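Local coordinates for chorismate synthase (PDB 1Q1L), which probably catalyses the FMNH2-dependent anti-1,4-elimination of phosphate from 5-enolpyruvylshikimate-3-phosphate to give chorismate, at residues 174-177 with 178-181; 198-201 with 202-206; 380-383 with 384-388. All blocks are in the same frame, centred on the assembly; numbering follows the deposited sequence.

Contact 1. Residues 174-177 with 178-181; sequences EVEE and LKDK
Val175 and Leu178 meet across a short 3-10 turn that closes with backbone bonds as well as side chains. The turn follows edge strand 173-174 of the five-stranded sheet and lies in the loop leading to helix 187-197. Leu178 N donates to Val175 O at 3.1 Å, and one residue on Lys179 N donates to Glu176 O at 3.2 Å.

The apolar share comes from two side chains that run alongside one another in the same direction, with Val175 CG1 3.6 Å from Leu178 CG. The valine sets this methyl opposite its own backbone N (chi1 174°), which brings it up against the leucine. Beyond the turn Leu178 continues into Phe166 and Val168 of strand 162-170.

The charged share centres on Lys179. Its chain, bent at three successive torsions, curls back over the turn. Lys179 CD passes 3.2 Å from Glu176 OE2, while the ammonium meets Glu174, whose side chain crosses that of the lysine at about a right angle. The weak bond from Lys179 NZ to Glu174 OE1 is 3.5 Å long, and the salt bridge to Glu176 OE2 is longer still. A water accepts from Lys179 NZ at 2.9 Å and donates to Val175 O.

Two carboxylates near one ammonium, at such ranges, suggest a loose, mainly electrostatic network, while the backbone bonds, the bridging water and the Val175-Leu178 pair supply directed and apolar contacts.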
# COMPACT_ATOMS: atom_id res chain seq x y z
N GLU A 174 16.43 -37.01 9.60
CA GLU A 174 17.13 -35.81 9.17
C GLU A 174 18.41 -36.12 8.39
O GLU A 174 18.97 -37.21 8.48
CB GLU A 174 17.49 -34.96 10.38
CG GLU A 174 16.42 -34.92 11.46
CD GLU A 174 16.69 -33.86 12.51
OE1 GLU A 174 16.55 -32.66 12.18
OE2 GLU A 174 17.06 -34.21 13.65
N VAL A 175 18.88 -35.14 7.62
CA VAL A 175 20.12 -35.30 6.87
C VAL A 175 21.20 -34.93 7.88
O VAL A 175 21.50 -33.76 8.10
CB VAL A 175 20.19 -34.35 5.66
CG1 VAL A 175 21.56 -34.45 5.01
CG2 VAL A 175 19.11 -34.71 4.64
N GLU A 176 21.77 -35.95 8.50
CA GLU A 176 22.79 -35.77 9.53
C GLU A 176 24.04 -35.01 9.10
O GLU A 176 24.64 -34.31 9.91
CB GLU A 176 23.18 -37.14 10.09
CG GLU A 176 21.99 -37.93 10.63
CD GLU A 176 21.27 -37.22 11.76
OE1 GLU A 176 20.23 -37.74 12.22
OE2 GLU A 176 21.74 -36.15 12.21
N GLU A 177 24.43 -35.14 7.84
CA GLU A 177 25.60 -34.44 7.35
C GLU A 177 25.46 -32.92 7.44
O GLU A 177 26.46 -32.20 7.42
CB GLU A 177 25.89 -34.80 5.89
CG GLU A 177 26.24 -36.26 5.66
CD GLU A 177 25.03 -37.13 5.42
OE1 GLU A 177 23.97 -36.88 6.04
OE2 GLU A 177 25.14 -38.08 4.62
N LEU A 178 24.23 -32.43 7.57
CA LEU A 178 24.00 -30.98 7.62
C LEU A 178 23.71 -30.40 9.00
O LEU A 178 23.26 -29.25 9.10
CB LEU A 178 22.87 -30.61 6.67
CG LEU A 178 23.04 -31.13 5.23
CD1 LEU A 178 21.82 -30.74 4.39
CD2 LEU A 178 24.31 -30.56 4.64
N LYS A 179 23.97 -31.16 10.05
CA LYS A 179 23.72 -30.68 11.41
C LYS A 179 24.67 -29.53 11.76
O LYS A 179 24.30 -28.62 12.50
CB LYS A 179 23.89 -31.82 12.42
CG LYS A 179 22.98 -33.02 12.18
CD LYS A 179 21.84 -33.09 13.19
CE LYS A 179 20.69 -32.17 12.82
NZ LYS A 179 19.98 -32.65 11.61
N ASP A 180 25.89 -29.58 11.25
CA ASP A 180 26.87 -28.53 11.48
C ASP A 180 26.54 -27.44 10.45
O ASP A 180 26.64 -27.68 9.25
CB ASP A 180 28.29 -29.08 11.25
CG ASP A 180 29.37 -28.04 11.45
OD1 ASP A 180 30.56 -28.42 11.48
OD2 ASP A 180 29.06 -26.83 11.56
N LYS A 181 26.15 -26.26 10.92
CA LYS A 181 25.74 -25.18 10.01
C LYS A 181 26.82 -24.22 9.53
O LYS A 181 26.53 -23.10 9.11
CB LYS A 181 24.61 -24.37 10.66
CG LYS A 181 23.39 -25.20 11.01
CD LYS A 181 22.86 -25.95 9.79
CE LYS A 181 21.65 -26.78 10.14
NZ LYS A 181 21.17 -27.53 8.95
O HOH W 1 19.47 -32.12 8.83
O HOH W 2 27.66 -29.69 8.13

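Contact 2. Residues 198-201 with 202-206; sequences EDSE and LRIPF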
# COMPACT_ATOMS: atom_id res chain seq x y z
N GLU A 198 18.86 -31.42 -6.77
CA GLU A 198 18.21 -31.52 -8.07
C GLU A 198 18.31 -32.94 -8.62
O GLU A 198 17.59 -33.31 -9.55
CB GLU A 198 18.83 -30.53 -9.05
CG GLU A 198 18.58 -29.09 -8.68
CD GLU A 198 17.10 -28.76 -8.63
OE1 GLU A 198 16.48 -28.64 -9.71
OE2 GLU A 198 16.55 -28.65 -7.51
N ASP A 199 19.20 -33.75 -8.04
CA ASP A 199 19.35 -35.13 -8.48
C ASP A 199 18.72 -36.07 -7.47
O ASP A 199 18.96 -37.28 -7.48
CB ASP A 199 20.83 -35.49 -8.64
CG ASP A 199 21.46 -34.82 -9.84
OD1 ASP A 199 20.87 -34.90 -10.93
OD2 ASP A 199 22.54 -34.22 -9.68
N SER A 200 17.90 -35.51 -6.59
CA SER A 200 17.24 -36.30 -5.57
C SER A 200 15.74 -36.30 -5.80
O SER A 200 15.16 -35.28 -6.18
CB SER A 200 17.55 -35.74 -4.17
OG SER A 200 16.86 -36.47 -3.17
N GLU A 201 15.12 -37.45 -5.57
CA GLU A 201 13.68 -37.58 -5.75
C GLU A 201 12.97 -36.88 -4.61
O GLU A 201 11.76 -36.66 -4.66
CB GLU A 201 13.30 -39.06 -5.79
CG GLU A 201 11.88 -39.33 -6.23
CD GLU A 201 11.61 -40.80 -6.45
OE1 GLU A 201 11.77 -41.58 -5.49
OE2 GLU A 201 11.24 -41.18 -7.58
N LEU A 202 13.73 -36.52 -3.58
CA LEU A 202 13.20 -35.84 -2.40
C LEU A 202 13.93 -34.51 -2.18
O LEU A 202 13.76 -33.86 -1.15
CB LEU A 202 13.35 -36.72 -1.16
CG LEU A 202 12.61 -38.06 -1.16
CD1 LEU A 202 13.19 -38.95 -0.08
CD2 LEU A 202 11.12 -37.83 -0.93
N ARG A 203 14.75 -34.13 -3.15
CA ARG A 203 15.52 -32.89 -3.09
C ARG A 203 16.42 -32.81 -1.86
O ARG A 203 16.60 -31.72 -1.28
CB ARG A 203 14.58 -31.67 -3.14
CG ARG A 203 13.84 -31.47 -4.47
CD ARG A 203 14.30 -30.18 -5.15
NE ARG A 203 14.36 -29.11 -4.16
CZ ARG A 203 15.33 -28.22 -4.05
NH1 ARG A 203 16.36 -28.23 -4.88
NH2 ARG A 203 15.29 -27.34 -3.07
N ILE A 204 16.96 -33.95 -1.44
CA ILE A 204 17.89 -33.96 -0.31
C ILE A 204 19.29 -33.82 -0.90
O ILE A 204 19.56 -34.31 -2.00
CB ILE A 204 17.78 -35.27 0.52
CG1 ILE A 204 17.82 -36.49 -0.40
CG2 ILE A 204 16.51 -35.25 1.35
CD1 ILE A 204 17.78 -37.81 0.35
N PRO A 205 20.20 -33.13 -0.19
CA PRO A 205 21.58 -32.90 -0.62
C PRO A 205 22.44 -34.14 -0.91
O PRO A 205 23.52 -34.02 -1.47
CB PRO A 205 22.15 -32.07 0.53
CG PRO A 205 20.97 -31.42 1.12
CD PRO A 205 19.95 -32.50 1.11
N PHE A 206 21.97 -35.32 -0.51
CA PHE A 206 22.73 -36.55 -0.75
C PHE A 206 21.84 -37.62 -1.36
O PHE A 206 21.29 -38.46 -0.65
CB PHE A 206 23.34 -37.04 0.57
CG PHE A 206 24.20 -36.03 1.26
CD1 PHE A 206 23.63 -35.00 2.00
CD2 PHE A 206 25.59 -36.06 1.12
CE1 PHE A 206 24.43 -34.03 2.61
CE2 PHE A 206 26.39 -35.10 1.72
CZ PHE A 206 25.81 -34.07 2.46
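Ser200 and the backbone amides just after it form the polar centre of a turn in residues 198-206, the loop between helices 187-197 and 210-221. The hydroxyl, set opposite the serine's own backbone N (chi1 177°), is turned toward the amides of the following residues and receives two N-H groups: Leu202 N at 3.2 Å and Ile204 N at 3.1 Å from Ser200 OG, both bonds fairly straight. The first of them makes this an ST turn. A weak bond from Arg203 N to Ser200 O, 3.3 Å long, closes residues 200-203 as a beta turn. Asp210 OD1, at the start of helix 210-221, is a further partner of Ser200 OG, consistent with a hydroxyl that accepts from two amides and donates to a carboxylate.

Arg203 follows with a backbone in the left-handed region (phi 57°). Its chain, bent at chi2 and chi3, keeps company with that of Glu198 along a shared direction. Arg203 NH1 comes 2.7 Å from Glu198 OE2, a salt bridge whose hydrogen bond is weak because of its angle. The oxygen sits at the guanidinium edge, near its plane, although the two flat groups are turned 59° apart. Glu198 OE2 has a second cationic partner in Arg46, and Arg203 NH2 reaches Ser360.

Leu202 joins the turn through its N-H, while its side chain leads away to Phe213 and Ile217 of helix 210-221.

The chemistry implies a turn held by its own serine hydroxyl, which Asp210 in turn holds from outside, and a Glu198 probably kept ionised by the two arginines at one carboxylate oxygen.

Contact 3. Residues 380-383 with 384-388; sequences GGDF and MEEVK
The ring of Phe383 lies over Glu386, whose CB sits almost on the ring axis, 3.5 Å from the centroid and 15° off the normal, a CH-pi contact on one face. Farther along the same side chain, Glu386 CD is 3.4 Å from Phe383 CE1, its carboxylate tilted 33° from the ring. At an edge comes Glu385 OE1, near the ring plane and 3.5 Å from Phe383 CD2; this oxygen also takes a hydrogen bond from Asn126 of a third subunit. The ring meets His397 of a second subunit as well. Phe383 places CG between its backbone N and carbonyl carbon (chi1 46°), which folds the ring back over the first helical turn.

Phe383 is the N-cap of helix 384-399, and the four residues 380-383 are the tight link from helix 356-379. Gly380 leaves that helix with positive phi, and Gly381 keeps backbone angles that by themselves call for glycine. Phe383 O starts the new helix by accepting Val387 N at 3.2 Å. Glu386, the third residue of the helix, reaches back with an extended chain, and its carboxylate takes the N-H of the residue before the N-cap: Asp382 N donates to Glu386 OE1 at 2.8 Å, nearly end-on to the oxygen. Gly381 CA passes 3.2 Å from the same oxygen.

Asp382 OD2 and Glu386 OE1 stand 4.5 Å apart, and Lys378 of the second subunit forms salt bridges with both, which would offset their mutual repulsion; Lys124 of the third subunit is another partner of Asp382. Val387 CG2 lies 3.4 Å from Gly380 O, and the valine side chain also packs on Phe159.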
# COMPACT_ATOMS: atom_id res chain seq x y z
N GLY A 380 15.87 1.17 -8.06
CA GLY A 380 14.92 1.93 -8.85
C GLY A 380 15.15 1.49 -10.29
O GLY A 380 15.74 0.43 -10.51
N GLY A 381 14.69 2.27 -11.27
CA GLY A 381 14.91 1.90 -12.67
C GLY A 381 13.73 1.33 -13.43
O GLY A 381 12.86 0.68 -12.85
N ASP A 382 13.70 1.57 -14.74
CA ASP A 382 12.62 1.08 -15.58
C ASP A 382 13.10 0.15 -16.69
O ASP A 382 12.30 -0.53 -17.34
CB ASP A 382 11.84 2.27 -16.17
CG ASP A 382 11.10 3.07 -15.10
OD1 ASP A 382 10.28 2.47 -14.36
OD2 ASP A 382 11.32 4.29 -14.99
N PHE A 383 14.41 0.12 -16.92
CA PHE A 383 14.99 -0.78 -17.92
C PHE A 383 16.28 -1.38 -17.37
O PHE A 383 16.97 -0.75 -16.57
CB PHE A 383 15.25 -0.08 -19.26
CG PHE A 383 15.92 1.26 -19.15
CD1 PHE A 383 15.21 2.38 -18.72
CD2 PHE A 383 17.25 1.42 -19.51
CE1 PHE A 383 15.82 3.63 -18.65
CE2 PHE A 383 17.87 2.67 -19.45
CZ PHE A 383 17.15 3.78 -19.03
N MSE A 384 16.60 -2.60 -17.80
CA MSE A 384 17.76 -3.32 -17.31
C MSE A 384 19.10 -2.61 -17.36
O MSE A 384 19.90 -2.72 -16.43
CB MSE A 384 17.86 -4.67 -18.03
CG MSE A 384 16.73 -5.63 -17.67
SE MSE A 384 16.49 -5.87 -15.75
CE MSE A 384 18.28 -6.50 -15.32
N GLU A 385 19.36 -1.89 -18.45
CA GLU A 385 20.61 -1.16 -18.61
C GLU A 385 20.77 -0.16 -17.45
O GLU A 385 21.86 -0.00 -16.90
CB GLU A 385 20.61 -0.41 -19.94
CG GLU A 385 20.52 -1.29 -21.20
CD GLU A 385 19.22 -2.11 -21.34
OE1 GLU A 385 18.11 -1.54 -21.26
OE2 GLU A 385 19.33 -3.34 -21.54
N GLU A 386 19.68 0.50 -17.10
CA GLU A 386 19.65 1.50 -16.04
C GLU A 386 19.89 0.89 -14.65
O GLU A 386 20.69 1.40 -13.86
CB GLU A 386 18.29 2.21 -16.09
CG GLU A 386 18.08 3.32 -15.10
CD GLU A 386 16.79 4.08 -15.39
OE1 GLU A 386 15.69 3.48 -15.30
OE2 GLU A 386 16.88 5.28 -15.72
N VAL A 387 19.18 -0.19 -14.36
CA VAL A 387 19.30 -0.87 -13.08
C VAL A 387 20.69 -1.49 -12.90
O VAL A 387 21.28 -1.39 -11.83
CB VAL A 387 18.23 -1.98 -12.95
CG1 VAL A 387 18.31 -2.63 -11.57
CG2 VAL A 387 16.84 -1.38 -13.16
N LYS A 388 21.21 -2.12 -13.95
CA LYS A 388 22.53 -2.74 -13.89
C LYS A 388 23.63 -1.73 -13.61
O LYS A 388 24.58 -2.02 -12.89
CB LYS A 388 22.84 -3.47 -15.19
CG LYS A 388 22.05 -4.75 -15.41
CD LYS A 388 22.42 -5.35 -16.75
CE LYS A 388 21.58 -6.56 -17.07
NZ LYS A 388 21.93 -7.10 -18.41

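Contacts 1 and 2 are turns that precede and follow helix 187-197 in the sequence, their centres 14 Å apart, and they touch directly. Leu178 CD1 packs 3.5 Å from Pro205 CG, and Val175 CG1 lies 3.7 Å from Phe206 CD1, so the end of contact 2 lies against the apolar part of contact 1; both also rest on strand 162-170. Contact 3 is remote, on the opposite side of the chain's centre: its centre is about 40 Å from that of contact 1 and 36 Å from that of contact 2, and it faces other subunits of the tetramer. Contact 2 comes nearest to a predicted site, with the Arg203 side chain about 9 Å from that of Arg47, a predicted NADP-binding residue.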